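Local atomic coordinates of PRD-containing transcription regulator (Lactobacillus casei, PDB entry 3NUF), a protein that probably regulates transcription through its all-helical PRD (PTS regulation domain). Residues E10-V15 with L49-L54; A30-V35 with V53-L58; A42-T47 with E113-K118. All coordinates share one frame; numbering follows the deposited sequence. Where two conformers were deposited one is given.

Interaction 1: residues E10-V15 with L49-L54; sequences ELPTEV and LQLQVL
Pro12 and Val15 close over the side chain of Leu51 where the N-terminal end of helix 13-21 is laid against the first turns of helix 48-67 in the all-helical PRD bundle. Pro12, the N-cap of helix 13-21, offers its ring carbons obliquely to one methyl, with CD 3.6 Å from CD2 of Leu51. Leu11 CD2 meets the same methyl more loosely, at 4.2 Å from Leu51 CD2. Val15 comes in roughly at right angles to the leucine: its CG2 fits against the branch carbon of Leu51 and the backbone N of the following residue, 3.9 Å from Leu51 CG and as far from Gln52 N. Leu51 gets there with CG anti to the backbone N (chi1 179°), and it also touches Ile36 of helix 25-41, so the leucine is shared between helices 13-21 and 25-41. Toward the surface the partners turn polar but stay in van der Waals contact. Glu14 bends at chi2 (78°) and lays its CB and CG across the amide of Gln52, whose plane is only 9° from that of the carboxylate. No hydrogen bond joins the two segments; Glu14 CB sits 3.7 Å from Gln52 CD.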
loop_
_atom_site.group_PDB
_atom_site.type_symbol
_atom_site.label_atom_id
_atom_site.label_comp_id
_atom_site.label_asym_id
_atom_site.label_seq_id
_atom_site.Cartn_x
_atom_site.Cartn_y
_atom_site.Cartn_z
ATOM N N GLU A 10 -5.444 -8.288 -12.727
ATOM C CA GLU A 10 -4.947 -7.753 -13.993
ATOM C C GLU A 10 -4.750 -6.230 -13.882
ATOM O O GLU A 10 -5.703 -5.457 -13.961
ATOM C CB GLU A 10 -5.908 -8.123 -15.132
ATOM C CG GLU A 10 -5.878 -9.633 -15.495
ATOM C CD GLU A 10 -6.767 -9.992 -16.689
ATOM O OE1 GLU A 10 -7.803 -9.315 -16.882
ATOM O OE2 GLU A 10 -6.430 -10.950 -17.431
ATOM N N LEU A 11 -3.492 -5.821 -13.762
ATOM C CA LEU A 11 -3.156 -4.454 -13.448
ATOM C C LEU A 11 -3.237 -3.561 -14.666
ATOM O O LEU A 11 -2.945 -3.996 -15.771
ATOM C CB LEU A 11 -1.753 -4.454 -12.865
ATOM C CG LEU A 11 -1.609 -5.332 -11.594
ATOM C CD1 LEU A 11 -0.131 -5.365 -11.205
ATOM C CD2 LEU A 11 -2.479 -4.806 -10.426
ATOM N N PRO A 12 -3.560 -2.278 -14.463
ATOM C CA PRO A 12 -3.567 -1.334 -15.580
ATOM C C PRO A 12 -2.202 -1.126 -16.179
ATOM O O PRO A 12 -1.158 -1.271 -15.517
ATOM C CB PRO A 12 -4.024 -0.024 -14.932
ATOM C CG PRO A 12 -4.587 -0.365 -13.675
ATOM C CD PRO A 12 -4.001 -1.671 -13.212
ATOM N N THR A 13 -2.181 -0.762 -17.460
ATOM C CA THR A 13 -0.947 -0.499 -18.144
ATOM C C THR A 13 0.058 0.370 -17.391
ATOM O O THR A 13 1.240 0.057 -17.354
ATOM C CB THR A 13 -1.283 0.224 -19.500
ATOM O OG1 THR A 13 -2.135 -0.645 -20.248
ATOM C CG2 THR A 13 -0.028 0.531 -20.282
ATOM N N GLU A 14 -0.437 1.468 -16.828
ATOM C CA GLU A 14 0.444 2.410 -16.122
ATOM C C GLU A 14 1.039 1.799 -14.870
ATOM O O GLU A 14 2.206 2.058 -14.565
ATOM C CB GLU A 14 -0.287 3.681 -15.739
ATOM C CG GLU A 14 -0.834 4.476 -16.958
ATOM C CD GLU A 14 -2.132 3.927 -17.592
ATOM O OE1 GLU A 14 -2.762 2.972 -17.086
ATOM O OE2 GLU A 14 -2.535 4.498 -18.622
ATOM N N VAL A 15 0.264 0.994 -14.165
ATOM C CA VAL A 15 0.788 0.275 -12.998
ATOM C C VAL A 15 1.837 -0.762 -13.387
ATOM O O VAL A 15 2.926 -0.815 -12.767
ATOM C CB VAL A 15 -0.377 -0.390 -12.241
ATOM C CG1 VAL A 15 0.076 -1.379 -11.124
ATOM C CG2 VAL A 15 -1.270 0.705 -11.603
ATOM N N LEU A 49 -6.725 5.245 -11.263
ATOM C CA LEU A 49 -5.856 6.370 -10.873
ATOM C C LEU A 49 -5.350 6.207 -9.428
ATOM O O LEU A 49 -4.133 6.395 -9.137
ATOM C CB LEU A 49 -6.575 7.724 -10.997
ATOM C CG LEU A 49 -6.768 8.195 -12.460
ATOM C CD1 LEU A 49 -7.707 9.436 -12.517
ATOM C CD2 LEU A 49 -5.425 8.462 -13.198
ATOM N N GLN A 50 -6.255 5.838 -8.526
ATOM C CA GLN A 50 -5.830 5.573 -7.154
ATOM C C GLN A 50 -4.814 4.450 -7.099
ATOM O O GLN A 50 -3.851 4.495 -6.293
ATOM C CB GLN A 50 -7.030 5.228 -6.288
ATOM C CG GLN A 50 -7.872 6.451 -5.970
ATOM C CD GLN A 50 -9.250 6.148 -5.407
ATOM O OE1 GLN A 50 -9.748 5.034 -5.458
ATOM N NE2 GLN A 50 -9.866 7.181 -4.816
ATOM N N LEU A 51 -5.027 3.444 -7.924
ATOM C CA LEU A 51 -4.147 2.323 -7.937
ATOM C C LEU A 51 -2.732 2.724 -8.420
ATOM O O LEU A 51 -1.744 2.194 -7.905
ATOM C CB LEU A 51 -4.780 1.169 -8.721
ATOM C CG LEU A 51 -3.918 -0.082 -8.822
ATOM C CD1 LEU A 51 -3.682 -0.643 -7.416
ATOM C CD2 LEU A 51 -4.497 -1.177 -9.725
ATOM N N GLN A 52 -2.600 3.671 -9.363
ATOM C CA GLN A 52 -1.316 4.225 -9.778
ATOM C C GLN A 52 -0.571 4.894 -8.631
ATOM O O GLN A 52 0.625 4.653 -8.392
ATOM C CB GLN A 52 -1.527 5.274 -10.889
ATOM C CG GLN A 52 -1.783 4.729 -12.253
ATOM C CD GLN A 52 -1.935 5.861 -13.280
ATOM O OE1 GLN A 52 -1.073 6.721 -13.369
ATOM N NE2 GLN A 52 -3.007 5.833 -14.041
ATOM N N VAL A 53 -1.265 5.760 -7.917
ATOM C CA VAL A 53 -0.700 6.477 -6.789
ATOM C C VAL A 53 -0.306 5.516 -5.673
ATOM O O VAL A 53 0.767 5.604 -5.103
ATOM C CB VAL A 53 -1.698 7.560 -6.317
ATOM C CG1 VAL A 53 -1.226 8.253 -5.075
ATOM C CG2 VAL A 53 -1.908 8.611 -7.414
ATOM N N LEU A 54 -1.137 4.549 -5.426
ATOM C CA LEU A 54 -0.837 3.481 -4.446
ATOM C C LEU A 54 0.400 2.698 -4.806
ATOM O O LEU A 54 1.306 2.444 -3.996
ATOM C CB LEU A 54 -2.019 2.530 -4.282
ATOM C CG LEU A 54 -1.768 1.322 -3.416
ATOM C CD1 LEU A 54 -1.642 1.740 -1.938
ATOM C CD2 LEU A 54 -2.894 0.261 -3.603
#

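Interaction 2: residues A30-V35 with V53-L58; sequences ALVNYV and VLTNHL. With EDO (1,2-ethanediol), chain G.
Two core helices of the bundle, 25-41 and 48-67, meet here through apolar side chains, chiefly Leu58 with Val35, Val32 and Leu31. Leu58 makes the largest single contribution. With CG anti to its carbonyl carbon (chi1 -68°), it sends CD1 tip to tip against Val35, 3.8 Å from Val35 CG2, while the same methyl lies 4.1 Å from Val32 CA. Leu31 crosses the base of this leucine obliquely, its CD2 4.0 Å from Leu58 CB. The other branch of Val35, CG1, reaches tip to tip toward Leu54, ending 3.9 Å from Leu54 CD2. The short helical segments run at 127° to each other with their axes 10.2 Å apart, an oblique crossing within the PRD helical bundle, closer to antiparallel than to parallel; Val93 of helix 84-97 touches both Val35 and Leu58. Val32 stands about perpendicular to Thr55, with CG2 3.8 Å from Thr55 OG1. This buried hydroxyl is satisfied within its own helix by a hydrogen bond to Leu51 O, which leaves the threonine to act as a packing surface toward the valine. Tyr34 takes no part in this packing; its ring stacks on that of His96, and at the ring edge O1 of a 1,2-ethanediol, probably from the crystallisation liquor, is modelled 2.3 Å from Tyr34 OH, so short that the exact geometry of this hydrogen bond is doubtful.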
loop_
_atom_site.group_PDB
_atom_site.type_symbol
_atom_site.label_atom_id
_atom_site.label_comp_id
_atom_site.label_asym_id
_atom_site.label_seq_id
_atom_site.Cartn_x
_atom_site.Cartn_y
_atom_site.Cartn_z
ATOM N N ALA A 30 3.795 -8.853 -6.749
ATOM C CA ALA A 30 3.217 -9.597 -5.637
ATOM C C ALA A 30 2.606 -8.674 -4.585
ATOM O O ALA A 30 1.490 -8.901 -4.097
ATOM C CB ALA A 30 4.258 -10.497 -4.987
ATOM N N LEU A 31 3.334 -7.602 -4.299
ATOM C CA LEU A 31 2.869 -6.659 -3.250
ATOM C C LEU A 31 1.594 -5.903 -3.698
ATOM O O LEU A 31 0.644 -5.797 -2.922
ATOM C CB LEU A 31 4.001 -5.686 -2.884
ATOM C CG LEU A 31 3.658 -4.627 -1.842
ATOM C CD1 LEU A 31 3.177 -5.272 -0.544
ATOM C CD2 LEU A 31 4.883 -3.734 -1.576
ATOM N N VAL A 32 1.610 -5.333 -4.906
ATOM C CA VAL A 32 0.403 -4.684 -5.403
ATOM C C VAL A 32 -0.782 -5.642 -5.416
ATOM O O VAL A 32 -1.896 -5.296 -4.972
ATOM C CB VAL A 32 0.667 -4.097 -6.811
ATOM C CG1 VAL A 32 -0.630 -3.547 -7.412
ATOM C CG2 VAL A 32 1.658 -2.998 -6.727
ATOM N N ASN A 33 -0.594 -6.857 -5.938
ATOM C CA ASN A 33 -1.643 -7.831 -5.920
ATOM C C ASN A 33 -2.178 -8.082 -4.505
ATOM O O ASN A 33 -3.383 -8.172 -4.263
ATOM C CB ASN A 33 -1.159 -9.175 -6.460
ATOM C CG ASN A 33 -0.884 -9.198 -7.949
ATOM O OD1 ASN A 33 -1.248 -8.319 -8.669
ATOM N ND2 ASN A 33 -0.219 -10.272 -8.383
ATOM N N TYR A 34 -1.238 -8.259 -3.544
ATOM C CA TYR A 34 -1.593 -8.507 -2.142
ATOM C C TYR A 34 -2.455 -7.380 -1.581
ATOM O O TYR A 34 -3.497 -7.612 -0.931
ATOM C CB TYR A 34 -0.332 -8.716 -1.302
ATOM C CG TYR A 34 -0.527 -8.711 0.180
ATOM C CD1 TYR A 34 -0.840 -9.873 0.847
ATOM C CD2 TYR A 34 -0.382 -7.553 0.929
ATOM C CE1 TYR A 34 -1.004 -9.878 2.206
ATOM C CE2 TYR A 34 -0.587 -7.552 2.286
ATOM C CZ TYR A 34 -0.883 -8.723 2.891
ATOM O OH TYR A 34 -1.061 -8.749 4.274
ATOM N N VAL A 35 -2.033 -6.150 -1.826
ATOM C CA VAL A 35 -2.775 -4.989 -1.302
ATOM C C VAL A 35 -4.190 -4.883 -1.919
ATOM O O VAL A 35 -5.174 -4.623 -1.210
ATOM C CB VAL A 35 -2.016 -3.713 -1.424
ATOM C CG1 VAL A 35 -2.855 -2.527 -0.944
ATOM C CG2 VAL A 35 -0.741 -3.783 -0.577
ATOM N N VAL A 53 -1.265 5.760 -7.917
ATOM C CA VAL A 53 -0.700 6.477 -6.789
ATOM C C VAL A 53 -0.306 5.516 -5.673
ATOM O O VAL A 53 0.767 5.604 -5.103
ATOM C CB VAL A 53 -1.698 7.560 -6.317
ATOM C CG1 VAL A 53 -1.226 8.253 -5.075
ATOM C CG2 VAL A 53 -1.908 8.611 -7.414
ATOM N N LEU A 54 -1.137 4.549 -5.426
ATOM C CA LEU A 54 -0.837 3.481 -4.446
ATOM C C LEU A 54 0.400 2.698 -4.806
ATOM O O LEU A 54 1.306 2.444 -3.996
ATOM C CB LEU A 54 -2.019 2.530 -4.282
ATOM C CG LEU A 54 -1.768 1.322 -3.416
ATOM C CD1 LEU A 54 -1.642 1.740 -1.938
ATOM C CD2 LEU A 54 -2.894 0.261 -3.603
ATOM N N THR A 55 0.487 2.298 -6.074
ATOM C CA THR A 55 1.611 1.512 -6.554
ATOM C C THR A 55 2.897 2.255 -6.370
ATOM O O THR A 55 3.901 1.691 -5.941
ATOM C CB THR A 55 1.405 1.089 -8.046
ATOM O OG1 THR A 55 0.283 0.240 -8.095
ATOM C CG2 THR A 55 2.613 0.348 -8.589
ATOM N N ASN A 56 2.929 3.543 -6.716
ATOM C CA ASN A 56 4.137 4.325 -6.556
ATOM C C ASN A 56 4.608 4.268 -5.100
ATOM O O ASN A 56 5.793 4.078 -4.810
ATOM C CB ASN A 56 3.905 5.795 -7.022
ATOM C CG ASN A 56 5.136 6.661 -6.886
ATOM O OD1 ASN A 56 6.031 6.581 -7.713
ATOM N ND2 ASN A 56 5.206 7.464 -5.795
ATOM N N HIS A 57 3.663 4.422 -4.191
ATOM C CA HIS A 57 4.024 4.433 -2.772
ATOM C C HIS A 57 4.460 3.043 -2.296
ATOM O O HIS A 57 5.430 2.917 -1.531
ATOM C CB HIS A 57 2.890 4.942 -1.900
ATOM C CG HIS A 57 3.318 5.169 -0.488
ATOM N ND1 HIS A 57 4.298 6.103 -0.185
ATOM C CD2 HIS A 57 3.022 4.525 0.669
ATOM C CE1 HIS A 57 4.561 6.025 1.118
ATOM N NE2 HIS A 57 3.796 5.087 1.661
ATOM N N LEU A 58 3.766 2.012 -2.755
ATOM C CA LEU A 58 4.148 0.641 -2.386
ATOM C C LEU A 58 5.551 0.293 -2.884
ATOM O O LEU A 58 6.358 -0.314 -2.169
ATOM C CB LEU A 58 3.147 -0.389 -2.851
ATOM C CG LEU A 58 1.774 -0.405 -2.203
ATOM C CD1 LEU A 58 0.811 -1.316 -3.021
ATOM C CD2 LEU A 58 1.838 -0.756 -0.716
HETATM C C1 EDO G . -0.828 -11.598 5.403
HETATM O O1 EDO G . -1.821 -10.572 5.472
HETATM C C2 EDO G . 0.091 -11.425 6.581
HETATM O O2 EDO G . 1.439 -11.284 6.116
#

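Interaction 3: residues A42-T47 with E113-K118; sequences AEIHFT and EAAQDK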
loop_
_atom_site.group_PDB
_atom_site.type_symbol
_atom_site.label_atom_id
_atom_site.label_comp_id
_atom_site.label_asym_id
_atom_site.label_seq_id
_atom_site.Cartn_x
_atom_site.Cartn_y
_atom_site.Cartn_z
ATOM N N ALA A 42 -11.726 -6.289 2.693
ATOM C CA ALA A 42 -12.274 -5.227 3.510
ATOM C C ALA A 42 -13.309 -4.325 2.823
ATOM O O ALA A 42 -13.678 -3.284 3.349
ATOM C CB ALA A 42 -11.088 -4.364 4.063
ATOM N N GLU A 43 -13.712 -4.722 1.617
ATOM C CA GLU A 43 -14.686 -3.998 0.796
ATOM C C GLU A 43 -14.235 -2.616 0.390
ATOM O O GLU A 43 -15.024 -1.674 0.309
ATOM C CB GLU A 43 -16.065 -3.945 1.489
ATOM C CG GLU A 43 -16.692 -5.344 1.669
ATOM C CD GLU A 43 -18.047 -5.303 2.412
ATOM O OE1 GLU A 43 -18.809 -4.325 2.254
ATOM O OE2 GLU A 43 -18.340 -6.254 3.155
ATOM N N ILE A 44 -12.930 -2.509 0.111
ATOM C CA ILE A 44 -12.327 -1.302 -0.402
ATOM C C ILE A 44 -11.767 -1.570 -1.772
ATOM O O ILE A 44 -11.099 -2.593 -1.983
ATOM C CB ILE A 44 -11.178 -0.879 0.495
ATOM C CG1 ILE A 44 -11.703 -0.580 1.895
ATOM C CG2 ILE A 44 -10.435 0.325 -0.084
ATOM C CD1 ILE A 44 -10.667 -0.383 2.886
ATOM N N HIS A 45 -12.097 -0.669 -2.687
ATOM C CA HIS A 45 -11.653 -0.759 -4.037
ATOM C C HIS A 45 -11.022 0.538 -4.468
ATOM O O HIS A 45 -11.440 1.626 -4.033
ATOM C CB HIS A 45 -12.826 -1.192 -4.937
ATOM C CG HIS A 45 -13.335 -2.562 -4.605
ATOM N ND1 HIS A 45 -14.318 -2.787 -3.662
ATOM C CD2 HIS A 45 -12.928 -3.787 -5.024
ATOM C CE1 HIS A 45 -14.518 -4.089 -3.542
ATOM N NE2 HIS A 45 -13.685 -4.717 -4.356
ATOM N N PHE A 46 -10.015 0.387 -5.315
ATOM C CA PHE A 46 -9.255 1.531 -5.857
ATOM C C PHE A 46 -9.671 1.767 -7.290
ATOM O O PHE A 46 -9.720 0.808 -8.057
ATOM C CB PHE A 46 -7.749 1.252 -5.857
ATOM C CG PHE A 46 -7.213 0.933 -4.489
ATOM C CD1 PHE A 46 -6.914 1.954 -3.616
ATOM C CD2 PHE A 46 -7.014 -0.393 -4.075
ATOM C CE1 PHE A 46 -6.439 1.691 -2.312
ATOM C CE2 PHE A 46 -6.539 -0.654 -2.782
ATOM C CZ PHE A 46 -6.296 0.403 -1.909
ATOM N N THR A 47 -9.874 3.036 -7.651
ATOM C CA THR A 47 -9.915 3.358 -9.046
ATOM C C THR A 47 -8.548 3.152 -9.692
ATOM O O THR A 47 -7.501 3.043 -9.007
ATOM C CB THR A 47 -10.304 4.812 -9.269
ATOM O OG1 THR A 47 -9.255 5.661 -8.795
ATOM C CG2 THR A 47 -11.649 5.185 -8.626
ATOM N N GLU A 113 -7.920 5.348 3.088
ATOM C CA GLU A 113 -8.949 6.301 3.470
ATOM C C GLU A 113 -9.541 6.967 2.216
ATOM O O GLU A 113 -10.784 7.107 2.106
ATOM C CB GLU A 113 -8.333 7.306 4.444
ATOM C CG GLU A 113 -9.311 8.077 5.338
ATOM C CD GLU A 113 -9.876 7.271 6.490
ATOM O OE1 GLU A 113 -9.904 6.017 6.447
ATOM O OE2 GLU A 113 -10.404 7.893 7.459
ATOM N N ALA A 114 -8.688 7.384 1.291
ATOM C CA ALA A 114 -9.148 7.995 0.039
ATOM C C ALA A 114 -9.979 7.010 -0.790
ATOM O O ALA A 114 -10.995 7.418 -1.414
ATOM C CB ALA A 114 -7.971 8.536 -0.737
ATOM N N ALA A 115 -9.599 5.756 -0.848
ATOM C CA ALA A 115 -10.339 4.771 -1.626
ATOM C C ALA A 115 -11.746 4.505 -1.090
ATOM O O ALA A 115 -12.594 4.039 -1.834
ATOM C CB ALA A 115 -9.557 3.463 -1.763
ATOM N N GLN A 116 -11.982 4.777 0.193
ATOM C CA GLN A 116 -13.295 4.649 0.845
ATOM C C GLN A 116 -14.078 5.949 0.756
ATOM O O GLN A 116 -15.196 6.012 1.254
ATOM C CB GLN A 116 -13.092 4.302 2.318
ATOM C CG GLN A 116 -12.698 2.900 2.499
ATOM C CD GLN A 116 -12.291 2.612 3.891
ATOM O OE1 GLN A 116 -13.100 2.118 4.684
ATOM N NE2 GLN A 116 -11.025 2.875 4.226
ATOM N N ASP A 117 -13.507 6.978 0.144
ATOM C CA ASP A 117 -14.111 8.318 0.107
ATOM C C ASP A 117 -14.371 8.802 1.518
ATOM O O ASP A 117 -15.480 9.260 1.837
ATOM C CB ASP A 117 -15.422 8.334 -0.706
ATOM C CG ASP A 117 -15.199 8.071 -2.179
ATOM O OD1 ASP A 117 -14.088 8.364 -2.679
ATOM O OD2 ASP A 117 -16.142 7.570 -2.835
ATOM N N LYS A 118 -13.370 8.651 2.384
ATOM C CA LYS A 118 -13.494 9.102 3.765
ATOM C C LYS A 118 -12.624 10.306 4.097
ATOM O O LYS A 118 -12.533 10.655 5.284
ATOM C CB LYS A 118 -13.168 7.956 4.742
ATOM C CG LYS A 118 -14.305 6.934 4.905
ATOM C CD LYS A 118 -14.026 5.980 6.074
ATOM C CE LYS A 118 -15.214 5.021 6.317
HETATM O O HOH W 1 -13.848 1.538 -1.850
#
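Ala115 CB packs closely between two side chains of the 42-47 connection, 3.7 Å from Ile44 CG2 and 3.6 Å from Phe46 CD1. The methyl approaches the phenyl ring obliquely, while the ring reaches on to Leu51 and Leu54 of helix 48-67. Next to it the isoleucine, with CG1 anti to its carbonyl carbon (chi1 -62°), lays CG1 and CD1 obliquely across the side chain of Gln116, and Ile44 CD1 comes 3.5 Å from Gln116 NE2. A hydrogen bond from NE2 to Phe112 O, one turn back, holds the amide where it lies against Ile44. Replacing Gln116 by an alanine would probably remove the cover it gives Ile44 CD1 and leave Phe112 O without this side-chain donor. The solvent side is looser and wet. The CB of His45 points away from the 113-118 segment, and in place of a direct hydrogen bond one water spans the backbones, accepting from His45 N at 2.9 Å and donating to Ala115 O at 2.8 Å. Both chain segments lie at helix ends: Glu43 with positive phi terminates helix 25-41, and Asp117, also with positive phi, closes helix 104-115 with Asp117 N bonded to Ala114 O and Lys118 N to Glu113 O, each end a Schellman motif.

How the interactions relate
Helix 48-67 ties the set together: interactions 1 and 2 both use it, sharing Val53 and Leu54, and their centres lie 8 Å apart. Along the chain helix 13-21 and helix 25-41 follow one another and dock on neighbouring turns of it; Val15 CG1 lies 3.4 Å from Thr55 OG1, so the two contacts are continuous. Interaction 3 lies about 14 Å from the centre of each, where the 42-47 connection between helices 25-41 and 48-67 meets the C-terminal end of helix 104-115; along the chain its segments alternate with those of 1 and 2. Leu54 touches Phe46 and thereby joins it to the core. Interaction 2 is the buried middle; 1 and 3 are nearer the surface.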